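Local coordinates for protein phosphoribulokinase 1 (Rhodobacter sphaeroides, PDB 1A7J) that catalyses the ATP-dependent phosphorylation of D-ribulose 5-phosphate to D-ribulose 1,5-bisphosphate, a step of the Calvin cycle, at residues H45-N48 with R49-K53; D26-F29 with R30-V34; H189-V192 with H193-P197; N266-D269 with L270-L274. One frame throughout, in Å; residues are numbered along the deposited sequence.

The four contacts illustrate how short-range pairing along helices is used at different points of one P-loop kinase fold. In chain order, contact 2 closes helix 21-32, contact 1 opens helix 49-62, contact 3 ends helix 180-195 and contact 4 begins helix 268-284. Contacts 2 and 4 are neighbours, their centres about 15 Å apart, because helices 21-32 and 268-284 pack together and Gln27 meets Gln273. Contacts 1 and 3 lie about 20 Å apart between centres, near catalytic Arg187, whereas contacts 2 and 3 stand about 33 Å apart on opposite sides of the chain's centre. Helix ends thus lie near the catalytic residues on one side and near the predicted ATP-binding loop on the other.

Contact 1 (H45-N48 with R49-K53); sequences HRFN and RADMK
Phe47 and Asp51 meet through their CB atoms, 3.7 Å apart, where the loop that follows strand 36-40 runs into helix 49-62. The aromatic side chain comes in from the loop and passes the aspartate at about a right angle, with ring and carboxylate planes turned 79° against each other. The phenylalanine has CG opposite its own carbonyl carbon (chi1 -56°), which carries the ring out past Asp51 while CB stays pressed against the first helical turn. That same CB is 3.6 Å from Met52 N and also touches Met52 CB; it does the closest touching, with ring atoms CG and CD1 also near Asp51 CB. One face of the ring is occupied from within the loop by Arg46 CB, which sits over its centre; farther out, the arginine makes a salt bridge with Glu76.

Asn48 holds the N-cap position, but its side chain makes no capping bond. Its backbone does the work: Asn48 O receives Met52 N at 3.1 Å, starting the pattern of helical bonds. The amide slants across the Asp51 carboxylate, their planes 68° apart. In Met52, CG lies trans to N (chi1 171°), and the bent chain leads away from the loop toward Phe67 and His69 and to within about 4 Å of a bound sulfate.

Chemically, the contact is divided: Phe47 CB packs on the backbone N and CB of Met52 in the first turn, while the amide and carboxylate meet in a polar pair, where the negative charge of Asp51 would probably be favoured by the nearby helix start.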
loop_
_atom_site.group_PDB
_atom_site.type_symbol
_atom_site.label_atom_id
_atom_site.label_comp_id
_atom_site.label_asym_id
_atom_site.label_seq_id
_atom_site.Cartn_x
_atom_site.Cartn_y
_atom_site.Cartn_z
ATOM N N HIS A 45 -4.233 9.050 8.673
ATOM C CA HIS A 45 -3.664 10.374 8.471
ATOM C C HIS A 45 -3.959 11.191 9.704
ATOM O O HIS A 45 -5.057 11.125 10.231
ATOM C CB HIS A 45 -4.295 11.050 7.263
ATOM C CG HIS A 45 -3.830 10.508 5.950
ATOM N ND1 HIS A 45 -4.488 10.768 4.772
ATOM C CD2 HIS A 45 -2.780 9.724 5.628
ATOM C CE1 HIS A 45 -3.868 10.163 3.774
ATOM N NE2 HIS A 45 -2.823 9.518 4.271
ATOM N N ARG A 46 -2.984 11.964 10.157
ATOM C CA ARG A 46 -3.171 12.824 11.315
ATOM C C ARG A 46 -4.248 13.893 11.085
ATOM O O ARG A 46 -5.027 14.219 11.999
ATOM C CB ARG A 46 -1.841 13.481 11.697
ATOM C CG ARG A 46 -1.767 13.959 13.141
ATOM C CD ARG A 46 -0.421 13.626 13.778
ATOM N NE ARG A 46 -0.535 12.671 14.889
ATOM C CZ ARG A 46 0.423 11.817 15.243
ATOM N NH1 ARG A 46 1.521 11.702 14.502
ATOM N NH2 ARG A 46 0.266 11.034 16.304
ATOM N N PHE A 47 -4.319 14.425 9.864
ATOM C CA PHE A 47 -5.152 15.597 9.609
ATOM C C PHE A 47 -6.215 15.336 8.575
ATOM O O PHE A 47 -5.986 14.624 7.595
ATOM C CB PHE A 47 -4.298 16.780 9.157
ATOM C CG PHE A 47 -3.199 17.139 10.104
ATOM C CD1 PHE A 47 -3.497 17.547 11.400
ATOM C CD2 PHE A 47 -1.864 17.073 9.706
ATOM C CE1 PHE A 47 -2.487 17.890 12.284
ATOM C CE2 PHE A 47 -0.845 17.413 10.582
ATOM C CZ PHE A 47 -1.157 17.821 11.873
ATOM N N ASN A 48 -7.404 15.863 8.851
ATOM C CA ASN A 48 -8.447 16.050 7.845
ATOM C C ASN A 48 -7.974 17.108 6.859
ATOM O O ASN A 48 -7.001 17.825 7.133
ATOM C CB ASN A 48 -9.752 16.512 8.509
ATOM C CG ASN A 48 -9.560 17.727 9.407
ATOM O OD1 ASN A 48 -8.796 17.690 10.371
ATOM N ND2 ASN A 48 -10.257 18.807 9.094
ATOM N N ARG A 49 -8.708 17.261 5.761
ATOM C CA ARG A 49 -8.277 18.123 4.664
ATOM C C ARG A 49 -7.892 19.544 5.120
ATOM O O ARG A 49 -6.748 19.971 4.927
ATOM C CB ARG A 49 -9.357 18.167 3.567
ATOM C CG ARG A 49 -8.838 18.390 2.133
ATOM C CD ARG A 49 -9.977 18.455 1.095
ATOM N NE ARG A 49 -10.179 17.178 0.400
ATOM C CZ ARG A 49 -11.311 16.808 -0.200
ATOM N NH1 ARG A 49 -12.379 17.601 -0.208
ATOM N NH2 ARG A 49 -11.382 15.623 -0.788
ATOM N N ALA A 50 -8.768 20.217 5.861
ATOM C CA ALA A 50 -8.514 21.611 6.222
ATOM C C ALA A 50 -7.268 21.725 7.061
ATOM O O ALA A 50 -6.374 22.496 6.736
ATOM C CB ALA A 50 -9.683 22.182 6.977
ATOM N N ASP A 51 -7.164 20.854 8.062
ATOM C CA ASP A 51 -6.044 20.864 8.995
ATOM C C ASP A 51 -4.710 20.700 8.293
ATOM O O ASP A 51 -3.715 21.353 8.641
ATOM C CB ASP A 51 -6.223 19.763 10.034
ATOM C CG ASP A 51 -7.215 20.134 11.113
ATOM O OD1 ASP A 51 -7.780 21.250 11.042
ATOM O OD2 ASP A 51 -7.423 19.327 12.041
ATOM N N MET A 52 -4.707 19.868 7.261
ATOM C CA MET A 52 -3.475 19.558 6.562
ATOM C C MET A 52 -3.149 20.687 5.611
ATOM O O MET A 52 -2.023 21.177 5.589
ATOM C CB MET A 52 -3.625 18.246 5.799
ATOM C CG MET A 52 -2.477 17.922 4.871
ATOM S SD MET A 52 -1.301 16.734 5.534
ATOM C CE MET A 52 0.085 17.021 4.382
ATOM N N LYS A 53 -4.170 21.156 4.898
ATOM C CA LYS A 53 -4.009 22.221 3.913
ATOM C C LYS A 53 -3.472 23.424 4.667
ATOM O O LYS A 53 -2.595 24.151 4.188
ATOM C CB LYS A 53 -5.361 22.557 3.260
ATOM C CG LYS A 53 -5.951 21.445 2.361
ATOM C CD LYS A 53 -5.168 21.237 1.036
ATOM C CE LYS A 53 -5.511 19.907 0.327
ATOM N NZ LYS A 53 -6.757 19.968 -0.514
#

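Contact 2 (D26-F29 with R30-V34); sequences DQIF and RREGV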
loop_
_atom_site.group_PDB
_atom_site.type_symbol
_atom_site.label_atom_id
_atom_site.label_comp_id
_atom_site.label_asym_id
_atom_site.label_seq_id
_atom_site.Cartn_x
_atom_site.Cartn_y
_atom_site.Cartn_z
ATOM N N ASP A 26 -9.823 -10.037 -1.341
ATOM C CA ASP A 26 -11.223 -10.388 -1.123
ATOM C C ASP A 26 -11.517 -11.735 -1.783
ATOM O O ASP A 26 -11.858 -12.695 -1.101
ATOM C CB ASP A 26 -12.153 -9.309 -1.707
ATOM C CG ASP A 26 -12.207 -8.035 -0.856
ATOM O OD1 ASP A 26 -11.827 -8.097 0.334
ATOM O OD2 ASP A 26 -12.667 -6.979 -1.362
ATOM N N GLN A 27 -11.187 -11.829 -3.074
ATOM C CA GLN A 27 -11.351 -13.043 -3.888
ATOM C C GLN A 27 -10.717 -14.272 -3.234
ATOM O O GLN A 27 -11.160 -15.394 -3.446
ATOM C CB GLN A 27 -10.723 -12.844 -5.279
ATOM C CG GLN A 27 -11.648 -12.249 -6.340
ATOM C CD GLN A 27 -10.916 -11.865 -7.635
ATOM O OE1 GLN A 27 -10.750 -12.681 -8.544
ATOM N NE2 GLN A 27 -10.530 -10.603 -7.738
ATOM N N ILE A 28 -9.656 -14.062 -2.468
ATOM C CA ILE A 28 -8.956 -15.169 -1.849
ATOM C C ILE A 28 -9.531 -15.505 -0.472
ATOM O O ILE A 28 -9.757 -16.671 -0.170
ATOM C CB ILE A 28 -7.448 -14.868 -1.754
ATOM C CG1 ILE A 28 -6.868 -14.707 -3.149
ATOM C CG2 ILE A 28 -6.712 -15.993 -1.085
ATOM C CD1 ILE A 28 -5.676 -13.837 -3.133
ATOM N N PHE A 29 -9.805 -14.496 0.348
ATOM C CA PHE A 29 -10.437 -14.723 1.641
ATOM C C PHE A 29 -11.828 -15.330 1.465
ATOM O O PHE A 29 -12.346 -15.980 2.361
ATOM C CB PHE A 29 -10.577 -13.419 2.414
ATOM C CG PHE A 29 -9.300 -12.675 2.585
ATOM C CD1 PHE A 29 -8.097 -13.345 2.660
ATOM C CD2 PHE A 29 -9.315 -11.293 2.720
ATOM C CE1 PHE A 29 -6.920 -12.643 2.873
ATOM C CE2 PHE A 29 -8.166 -10.589 2.922
ATOM C CZ PHE A 29 -6.956 -11.263 3.003
ATOM N N ARG A 30 -12.470 -15.035 0.344
ATOM C CA ARG A 30 -13.777 -15.603 0.036
ATOM C C ARG A 30 -13.594 -17.031 -0.472
ATOM O O ARG A 30 -14.291 -17.957 -0.050
ATOM C CB ARG A 30 -14.470 -14.762 -1.025
ATOM C CG ARG A 30 -15.788 -15.330 -1.500
ATOM C CD ARG A 30 -16.026 -14.963 -2.952
ATOM N NE ARG A 30 -16.080 -16.152 -3.797
ATOM C CZ ARG A 30 -15.166 -16.467 -4.709
ATOM N NH1 ARG A 30 -14.184 -15.616 -4.982
ATOM N NH2 ARG A 30 -15.251 -17.623 -5.364
ATOM N N ARG A 31 -12.591 -17.198 -1.328
ATOM C CA ARG A 31 -12.208 -18.488 -1.880
ATOM C C ARG A 31 -11.783 -19.446 -0.781
ATOM O O ARG A 31 -11.900 -20.648 -0.945
ATOM C CB ARG A 31 -11.049 -18.287 -2.852
ATOM C CG ARG A 31 -10.927 -19.330 -3.935
ATOM C CD ARG A 31 -10.569 -18.669 -5.254
ATOM N NE ARG A 31 -11.683 -17.876 -5.775
ATOM C CZ ARG A 31 -11.677 -17.255 -6.950
ATOM N NH1 ARG A 31 -10.548 -17.154 -7.642
ATOM N NH2 ARG A 31 -12.778 -16.659 -7.395
ATOM N N GLU A 32 -11.237 -18.924 0.317
ATOM C CA GLU A 32 -10.661 -19.783 1.343
ATOM C C GLU A 32 -11.380 -19.738 2.694
ATOM O O GLU A 32 -10.970 -20.415 3.632
ATOM C CB GLU A 32 -9.169 -19.467 1.536
ATOM C CG GLU A 32 -8.367 -19.206 0.245
ATOM C CD GLU A 32 -8.177 -20.436 -0.658
ATOM O OE1 GLU A 32 -7.659 -21.471 -0.185
ATOM O OE2 GLU A 32 -8.456 -20.335 -1.876
ATOM N N GLY A 33 -12.440 -18.946 2.806
ATOM C CA GLY A 33 -13.206 -18.906 4.044
ATOM C C GLY A 33 -12.598 -18.046 5.143
ATOM O O GLY A 33 -13.068 -18.051 6.282
ATOM N N VAL A 34 -11.574 -17.279 4.786
ATOM C CA VAL A 34 -10.884 -16.382 5.708
ATOM C C VAL A 34 -11.757 -15.176 6.046
ATOM O O VAL A 34 -11.945 -14.287 5.208
ATOM C CB VAL A 34 -9.551 -15.895 5.078
ATOM C CG1 VAL A 34 -8.889 -14.851 5.940
ATOM C CG2 VAL A 34 -8.626 -17.082 4.866
#
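Gln27 O lies over one face of the Arg31 guanidinium, 3.4 Å from Arg31 NE, and obliquely beside that of Arg30, but makes no hydrogen bond with either group. It is used instead by the backbone, accepting Arg31 N from above the carbonyl plane. The two guanidinium groups themselves meet edge to edge, each presenting a terminal nitrogen in the plane of the other, with Arg30 NH1 3.0 Å from Arg31 NH2. Since both atoms are donors, the approach is no bond and is likely to be electrostatically costly. The Phe29 ring is met obliquely by Val34, whose CG1 stands 3.7 Å from Phe29 CD1. That methyl gets there by swinging beside the valine's own carbonyl carbon (chi1 174°), folded back over the last turn.

This is the C-terminal end of helix 21-32, which follows the nucleotide-binding P-loop and leads to strand 36-40. Gly33 leaves the helix with a positive phi of 80°, a conformation that suits glycine. The weak bond from Val34 N to Phe29 O, 2.9 Å long, joins residues five apart, and apolar Phe29 and Val34 pack across it, an arrangement consistent with a Schellman motif. Both side chains also rest on Leu127 of strand 127-132, so the turn is closed against the sheet.

Upstream, Arg30 N reaches Asp26 O in a 2.8 Å helical bond, while the Asp26 carboxylate pairs with Lys22. Ile28 crosses Glu32 obliquely, CG2 against CG at 3.9 Å, and both side chains touch Thr277 of helix 268-284.

Contact 3 (H189-V192 with H193-P197); sequences HAYV and HCIVP
Tyr191 O is gripped by two backbone donors, Ile195 N at 2.9 Å and Val196 N at 3.1 Å, which arrive from opposite faces of its carbonyl plane. The second bond spans five residues and marks a wider, pi-type turn where helix 180-195 gives way to a 3-10 segment. One residue earlier the widening is already foreshadowed: Ala190 O takes a normal bond from Cys194 N and a weak one from Ile195 N at 3.5 Å. One turn back, His193 N bonds to His189 O with the ordinary helical spacing.

The Tyr191 ring lies along the widened turn because its first torsion, 174°, points CG directly away from the backbone N. Ile195 and Val196 each pass it at about a right angle, at two different ring atoms: CD1 is 4.0 Å from Ile195 CB, and CE2 is 3.6 Å from Val196 CG2. Replacing Tyr191 with an alanine would probably open a gap beside these two branched side chains and leave the Val196 methyl without its aromatic partner. Elsewhere, Ala190 CB touches Cys194 SG at 4.0 Å, a small apolar pair continued by Phe70 and Tyr72 from nearby loops. Val192 CG2 stands over one face of the His193 imidazole, 4.2 Å above its plane and displaced toward the rim.

The bond from Val196 N back to Tyr191 O, five residues apart, is what defines a pi-type turn, here at the end of helix 180-195. In this kinase the same helix carries Arg187 of the catalytic site, about 5 Å from Tyr191 between side chains, and Ile195 lies similarly near Gly12 of the predicted ATP-binding loop.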
loop_
_atom_site.group_PDB
_atom_site.type_symbol
_atom_site.label_atom_id
_atom_site.label_comp_id
_atom_site.label_asym_id
_atom_site.label_seq_id
_atom_site.Cartn_x
_atom_site.Cartn_y
_atom_site.Cartn_z
ATOM N N HIS A 189 10.833 14.393 -0.702
ATOM C CA HIS A 189 11.655 14.501 0.477
ATOM C C HIS A 189 11.240 13.394 1.390
ATOM O O HIS A 189 12.023 12.500 1.624
ATOM C CB HIS A 189 11.498 15.882 1.146
ATOM C CG HIS A 189 12.123 17.012 0.372
ATOM N ND1 HIS A 189 13.451 17.359 0.499
ATOM C CD2 HIS A 189 11.625 17.803 -0.613
ATOM C CE1 HIS A 189 13.746 18.303 -0.378
ATOM N NE2 HIS A 189 12.654 18.591 -1.062
ATOM N N ALA A 190 9.944 13.292 1.639
ATOM C CA ALA A 190 9.400 12.202 2.450
ATOM C C ALA A 190 9.222 10.903 1.669
ATOM O O ALA A 190 8.884 9.880 2.237
ATOM C CB ALA A 190 8.069 12.617 3.063
ATOM N N TYR A 191 9.317 10.978 0.348
ATOM C CA TYR A 191 9.180 9.787 -0.446
ATOM C C TYR A 191 10.454 9.013 -0.266
ATOM O O TYR A 191 10.420 7.899 0.243
ATOM C CB TYR A 191 8.955 10.126 -1.915
ATOM C CG TYR A 191 8.939 8.926 -2.833
ATOM C CD1 TYR A 191 7.794 8.163 -2.983
ATOM C CD2 TYR A 191 10.104 8.489 -3.468
ATOM C CE1 TYR A 191 7.800 7.000 -3.728
ATOM C CE2 TYR A 191 10.123 7.301 -4.211
ATOM C CZ TYR A 191 8.964 6.561 -4.323
ATOM O OH TYR A 191 8.984 5.338 -4.959
ATOM N N VAL A 192 11.591 9.650 -0.517
ATOM C CA VAL A 192 12.847 8.948 -0.342
ATOM C C VAL A 192 13.167 8.706 1.133
ATOM O O VAL A 192 13.869 7.756 1.459
ATOM C CB VAL A 192 14.037 9.663 -1.023
ATOM C CG1 VAL A 192 13.561 10.546 -2.159
ATOM C CG2 VAL A 192 14.807 10.459 -0.030
ATOM N N HIS A 193 12.618 9.510 2.038
ATOM C CA HIS A 193 12.922 9.346 3.471
ATOM C C HIS A 193 12.022 8.338 4.218
ATOM O O HIS A 193 12.512 7.609 5.071
ATOM C CB HIS A 193 12.900 10.706 4.199
ATOM C CG HIS A 193 14.151 11.521 4.023
ATOM N ND1 HIS A 193 14.134 12.833 3.597
ATOM C CD2 HIS A 193 15.450 11.238 4.294
ATOM C CE1 HIS A 193 15.362 13.322 3.612
ATOM N NE2 HIS A 193 16.179 12.373 4.029
ATOM N N CYS A 194 10.752 8.217 3.818
ATOM C CA CYS A 194 9.778 7.378 4.525
ATOM C C CYS A 194 9.185 6.241 3.715
ATOM O O CYS A 194 8.657 5.305 4.305
ATOM C CB CYS A 194 8.614 8.212 5.042
ATOM S SG CYS A 194 9.073 9.786 5.684
ATOM N N ILE A 195 9.063 6.413 2.400
ATOM C CA ILE A 195 8.505 5.357 1.555
ATOM C C ILE A 195 9.521 4.354 1.027
ATOM O O ILE A 195 9.497 3.188 1.423
ATOM C CB ILE A 195 7.688 5.917 0.381
ATOM C CG1 ILE A 195 6.570 6.812 0.922
ATOM C CG2 ILE A 195 7.040 4.791 -0.400
ATOM C CD1 ILE A 195 5.673 6.156 1.955
ATOM N N VAL A 196 10.496 4.825 0.260
ATOM C CA VAL A 196 11.504 3.934 -0.294
ATOM C C VAL A 196 12.020 2.843 0.660
ATOM O O VAL A 196 11.979 1.669 0.307
ATOM C CB VAL A 196 12.650 4.745 -0.882
ATOM C CG1 VAL A 196 13.915 3.954 -0.912
ATOM C CG2 VAL A 196 12.292 5.149 -2.260
ATOM N N PRO A 197 12.378 3.175 1.915
ATOM C CA PRO A 197 13.037 2.196 2.777
ATOM C C PRO A 197 12.166 0.992 3.073
ATOM O O PRO A 197 12.667 -0.073 3.431
ATOM C CB PRO A 197 13.317 2.961 4.065
ATOM C CG PRO A 197 13.219 4.395 3.710
ATOM C CD PRO A 197 12.208 4.463 2.610
#

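Contact 4 (N266-D269 with L270-L274); sequences NKLD and LAMQL
The first turns of helix 268-284 begin with Lys267, at the N-cap position, whose carbonyl O receives Ala271 N at 3.1 Å. Two further bonds of the same spacing follow. Met272 N points almost straight at Leu268 O, 2.8 Å away with an N-H...O angle of 177°, whereas Gln273 N reaches Asp269 O from above the carbonyl plane at 3.2 Å.

Side chains four residues apart pair over this scaffold. Leu268, its CG set alongside the carbonyl carbon (chi1 -175°), sends CD1 along the helix to meet Met272 CG at 3.9 Å; the methionine sulfur also lies beside the leucine branch. Together they form an apolar ridge, Leu268 and Met272 both touching Phe206 of strand 204-210, and Met272 reaching Val21, Thr24 and Phe25 as well.

On the next ridge Asp269 and Gln273 slant across each other, carboxylate and amide planes 85° apart. Asp269 OD2 comes within 3.3 Å of Gln273 NE2, yet the angle is too poor for a hydrogen bond. The carboxylate is held from across the helix interface instead: OD1 bonds to Thr24 OG1 and, weakly, to Gln27 NE2. A leucine in place of Asp269 would probably leave the Thr24 hydroxyl without this acceptor and remove a negative charge that the helix start is likely to favour.

Leu268 and Met272 thus face Phe206 of the sheet, and Met272, Asp269 and Gln273 meet helix 21-32, which follows the P-loop, so helix 268-284 packs on both, as in the layered alpha/beta architecture of P-loop kinases.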
loop_
_atom_site.group_PDB
_atom_site.type_symbol
_atom_site.label_atom_id
_atom_site.label_comp_id
_atom_site.label_asym_id
_atom_site.label_seq_id
_atom_site.Cartn_x
_atom_site.Cartn_y
_atom_site.Cartn_z
ATOM N N ASN A 266 -1.323 -7.025 -17.404
ATOM C CA ASN A 266 -2.714 -7.430 -17.449
ATOM C C ASN A 266 -2.959 -8.747 -16.729
ATOM O O ASN A 266 -4.109 -9.166 -16.603
ATOM C CB ASN A 266 -3.199 -7.517 -18.894
ATOM C CG ASN A 266 -2.245 -8.281 -19.782
ATOM O OD1 ASN A 266 -1.152 -7.800 -20.108
ATOM N ND2 ASN A 266 -2.649 -9.475 -20.195
ATOM N N LYS A 267 -1.919 -9.274 -16.079
ATOM C CA LYS A 267 -1.983 -10.562 -15.380
ATOM C C LYS A 267 -1.555 -10.497 -13.920
ATOM O O LYS A 267 -1.295 -11.523 -13.306
ATOM C CB LYS A 267 -1.126 -11.605 -16.100
ATOM C CG LYS A 267 -1.922 -12.751 -16.722
ATOM C CD LYS A 267 -1.530 -12.939 -18.163
ATOM C CE LYS A 267 -2.395 -14.011 -18.822
ATOM N NZ LYS A 267 -3.755 -13.528 -19.118
ATOM N N LEU A 268 -1.532 -9.299 -13.351
ATOM C CA LEU A 268 -1.301 -9.141 -11.928
ATOM C C LEU A 268 -2.306 -9.924 -11.065
ATOM O O LEU A 268 -1.914 -10.703 -10.182
ATOM C CB LEU A 268 -1.369 -7.654 -11.580
ATOM C CG LEU A 268 -1.047 -7.242 -10.138
ATOM C CD1 LEU A 268 0.301 -7.788 -9.717
ATOM C CD2 LEU A 268 -1.071 -5.723 -10.027
ATOM N N ASP A 269 -3.596 -9.664 -11.277
ATOM C CA ASP A 269 -4.646 -10.332 -10.526
ATOM C C ASP A 269 -4.465 -11.859 -10.467
ATOM O O ASP A 269 -4.729 -12.462 -9.431
ATOM C CB ASP A 269 -6.019 -9.979 -11.105
ATOM C CG ASP A 269 -7.145 -10.782 -10.470
ATOM O OD1 ASP A 269 -7.584 -10.417 -9.360
ATOM O OD2 ASP A 269 -7.586 -11.791 -11.074
ATOM N N LEU A 270 -4.035 -12.493 -11.558
ATOM C CA LEU A 270 -3.822 -13.951 -11.551
ATOM C C LEU A 270 -2.522 -14.409 -10.859
ATOM O O LEU A 270 -2.466 -15.511 -10.291
ATOM C CB LEU A 270 -3.838 -14.491 -12.985
ATOM C CG LEU A 270 -3.787 -16.003 -13.203
ATOM C CD1 LEU A 270 -4.940 -16.686 -12.489
ATOM C CD2 LEU A 270 -3.879 -16.290 -14.676
ATOM N N ALA A 271 -1.460 -13.614 -10.996
ATOM C CA ALA A 271 -0.200 -13.857 -10.305
ATOM C C ALA A 271 -0.311 -13.647 -8.792
ATOM O O ALA A 271 0.183 -14.447 -8.003
ATOM C CB ALA A 271 0.848 -12.974 -10.867
ATOM N N MET A 272 -1.071 -12.652 -8.376
ATOM C CA MET A 272 -1.415 -12.560 -6.969
ATOM C C MET A 272 -2.223 -13.757 -6.452
ATOM O O MET A 272 -1.852 -14.362 -5.464
ATOM C CB MET A 272 -2.130 -11.234 -6.684
ATOM C CG MET A 272 -1.234 -10.060 -6.956
ATOM S SD MET A 272 -1.897 -8.516 -6.426
ATOM C CE MET A 272 -2.164 -8.886 -4.812
ATOM N N GLN A 273 -3.244 -14.193 -7.170
ATOM C CA GLN A 273 -3.956 -15.389 -6.748
ATOM C C GLN A 273 -3.063 -16.595 -6.685
ATOM O O GLN A 273 -2.912 -17.169 -5.617
ATOM C CB GLN A 273 -5.130 -15.676 -7.657
ATOM C CG GLN A 273 -6.325 -14.858 -7.280
ATOM C CD GLN A 273 -7.474 -15.081 -8.207
ATOM O OE1 GLN A 273 -7.845 -16.225 -8.484
ATOM N NE2 GLN A 273 -8.037 -13.995 -8.723
ATOM N N LEU A 274 -2.355 -16.904 -7.769
ATOM C CA LEU A 274 -1.517 -18.086 -7.769
ATOM C C LEU A 274 -0.472 -17.997 -6.691
ATOM O O LEU A 274 0.005 -19.014 -6.210
ATOM C CB LEU A 274 -0.794 -18.261 -9.084
ATOM C CG LEU A 274 -1.611 -18.552 -10.321
ATOM C CD1 LEU A 274 -0.639 -18.811 -11.448
ATOM C CD2 LEU A 274 -2.501 -19.740 -10.081
#